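Local structure of profilin-2 (Mus musculus, 2V8F) at residues 26-29 and 30-34. The protein binds actin and proline-rich peptides such as those of the formin mDia1 and VASP, and probably links such ligands to actin filament assembly. Numbering follows the deposited sequence.
Sequences CDAK and YVWAA. With SO4 (sulfate ion), chain F.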
loop_
_atom_site.group_PDB
_atom_site.type_symbol
_atom_site.label_atom_id
_atom_site.label_comp_id
_atom_site.label_asym_id
_atom_site.label_seq_id
_atom_site.Cartn_x
_atom_site.Cartn_y
_atom_site.Cartn_z
ATOM N N CYS A 26 -17.469 -9.140 -14.594
ATOM C CA CYS A 26 -17.970 -9.635 -15.876
ATOM C C CYS A 26 -17.624 -11.114 -16.052
ATOM O O CYS A 26 -18.216 -11.971 -15.373
ATOM C CB CYS A 26 -17.542 -8.719 -17.012
ATOM S SG CYS A 26 -18.159 -7.039 -16.904
ATOM N N ASP A 27 -16.697 -11.461 -16.941
ATOM C CA ASP A 27 -16.307 -12.863 -17.104
ATOM C C ASP A 27 -15.360 -13.270 -15.977
ATOM O O ASP A 27 -15.540 -14.338 -15.409
ATOM C CB ASP A 27 -15.665 -13.061 -18.461
ATOM C CG ASP A 27 -16.601 -13.091 -19.634
ATOM O OD1 ASP A 27 -17.824 -12.982 -19.416
ATOM O OD2 ASP A 27 -16.074 -13.237 -20.771
ATOM N N ALA A 28 -14.368 -12.450 -15.695
ATOM C CA ALA A 28 -13.363 -12.715 -14.650
ATOM C C ALA A 28 -13.949 -12.184 -13.341
ATOM O O ALA A 28 -13.412 -11.272 -12.741
ATOM C CB ALA A 28 -12.031 -12.112 -15.025
ATOM N N LYS A 29 -15.061 -12.765 -12.952
ATOM C CA LYS A 29 -15.919 -12.291 -11.883
ATOM C C LYS A 29 -15.407 -12.860 -10.542
ATOM O O LYS A 29 -15.893 -13.844 -10.018
ATOM C CB LYS A 29 -17.369 -12.687 -12.131
ATOM C CG LYS A 29 -18.341 -12.176 -11.096
ATOM C CD LYS A 29 -19.713 -12.782 -11.265
ATOM C CE LYS A 29 -20.297 -12.700 -12.650
ATOM N NZ LYS A 29 -21.581 -13.491 -12.546
ATOM N N TYR A 30 -14.384 -12.205 -10.052
ATOM C CA TYR A 30 -13.667 -12.610 -8.832
ATOM C C TYR A 30 -12.680 -11.499 -8.499
ATOM O O TYR A 30 -12.403 -10.601 -9.263
ATOM C CB TYR A 30 -13.002 -13.978 -8.973
ATOM C CG TYR A 30 -12.242 -14.189 -10.282
ATOM C CD1 TYR A 30 -11.031 -13.553 -10.493
ATOM C CD2 TYR A 30 -12.760 -14.983 -11.289
ATOM C CE1 TYR A 30 -10.328 -13.731 -11.686
ATOM C CE2 TYR A 30 -12.077 -15.160 -12.490
ATOM C CZ TYR A 30 -10.857 -14.529 -12.689
ATOM O OH TYR A 30 -10.211 -14.732 -13.897
ATOM N N VAL A 31 -12.124 -11.558 -7.316
ATOM C CA VAL A 31 -11.127 -10.613 -6.853
ATOM C C VAL A 31 -9.890 -10.691 -7.751
ATOM O O VAL A 31 -9.354 -11.764 -7.996
ATOM C CB VAL A 31 -10.753 -10.876 -5.386
ATOM C CG1 VAL A 31 -9.623 -9.969 -4.914
ATOM C CG2 VAL A 31 -11.968 -10.656 -4.529
ATOM N N TRP A 32 -9.410 -9.504 -8.209
ATOM C CA TRP A 32 -8.193 -9.433 -8.956
ATOM C C TRP A 32 -6.994 -9.064 -8.086
ATOM O O TRP A 32 -5.937 -9.592 -8.279
ATOM C CB TRP A 32 -8.271 -8.447 -10.150
ATOM C CG TRP A 32 -9.266 -8.822 -11.219
ATOM C CD1 TRP A 32 -10.177 -9.826 -11.204
ATOM C CD2 TRP A 32 -9.432 -8.152 -12.457
ATOM N NE1 TRP A 32 -10.906 -9.840 -12.360
ATOM C CE2 TRP A 32 -10.463 -8.812 -13.161
ATOM C CE3 TRP A 32 -8.811 -7.064 -13.082
ATOM C CZ2 TRP A 32 -10.904 -8.424 -14.437
ATOM C CZ3 TRP A 32 -9.231 -6.694 -14.320
ATOM C CH2 TRP A 32 -10.254 -7.341 -15.005
ATOM N N ALA A 33 -7.212 -8.152 -7.172
ATOM C CA ALA A 33 -6.142 -7.742 -6.231
ATOM C C ALA A 33 -6.870 -7.183 -5.004
ATOM O O ALA A 33 -7.882 -6.502 -5.128
ATOM C CB ALA A 33 -5.218 -6.695 -6.789
ATOM N N ALA A 34 -6.348 -7.439 -3.828
ATOM C CA ALA A 34 -6.911 -6.905 -2.607
ATOM C C ALA A 34 -5.883 -6.834 -1.489
ATOM O O ALA A 34 -4.911 -7.582 -1.499
ATOM C CB ALA A 34 -8.044 -7.839 -2.154
HETATM S S SO4 F . -13.454 -9.563 -18.418
HETATM O O1 SO4 F . -11.973 -9.567 -18.139
HETATM O O2 SO4 F . -13.652 -10.281 -19.684
HETATM O O3 SO4 F . -13.878 -8.146 -18.573
HETATM O O4 SO4 F . -14.184 -10.141 -17.289
#
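The indole of Trp32 turns its N-H edge to the carbonyl of Ala28, four residues back along the chain. NE1 lies 2.9 Å from Ala28 O and the N-H points almost straight at it (161°); the oxygen stays close to the indole plane, and the donor sits in the carbonyl plane on a lone pair. A second, weak bond reaches the same oxygen from the backbone, Tyr30 N, at 3.0 Å, closing an inverse gamma turn centred on Lys29. One acceptor thus ties the indole to the turn, which should restrict rotation of the Trp32 ring.

The Tyr30 ring turns back over Ala28. Its CG stands between the backbone N and the carbonyl carbon (chi1 45°), which brings the ring back and lays one face on the Ala28 backbone, with Ala28 C 3.6 Å above the ring plane, toward the rim. The methyl of Ala28 fits between the two aromatics: CB is 3.4 Å from Tyr30 OH and 3.9 Å from Trp32 CZ2.

A sulfate, probably from the crystallisation liquor, takes a nearly straight bond from Ala28 N, the centre of a preceding inverse gamma turn, to its O4 (2.8 Å) and a weaker one from Asp27 N; Arg108 also binds it. Lys29 NZ forms a salt bridge with Asp49. Trp32 meets Trp4 edge-to-face, and the apolar surfaces of Ala28, Tyr30 and Trp32 pack on the bound mDia1 peptide. This is part of the aromatic poly-proline groove of profilin, built here from the loop between strands 19-24 and 31-34 and the start of the second.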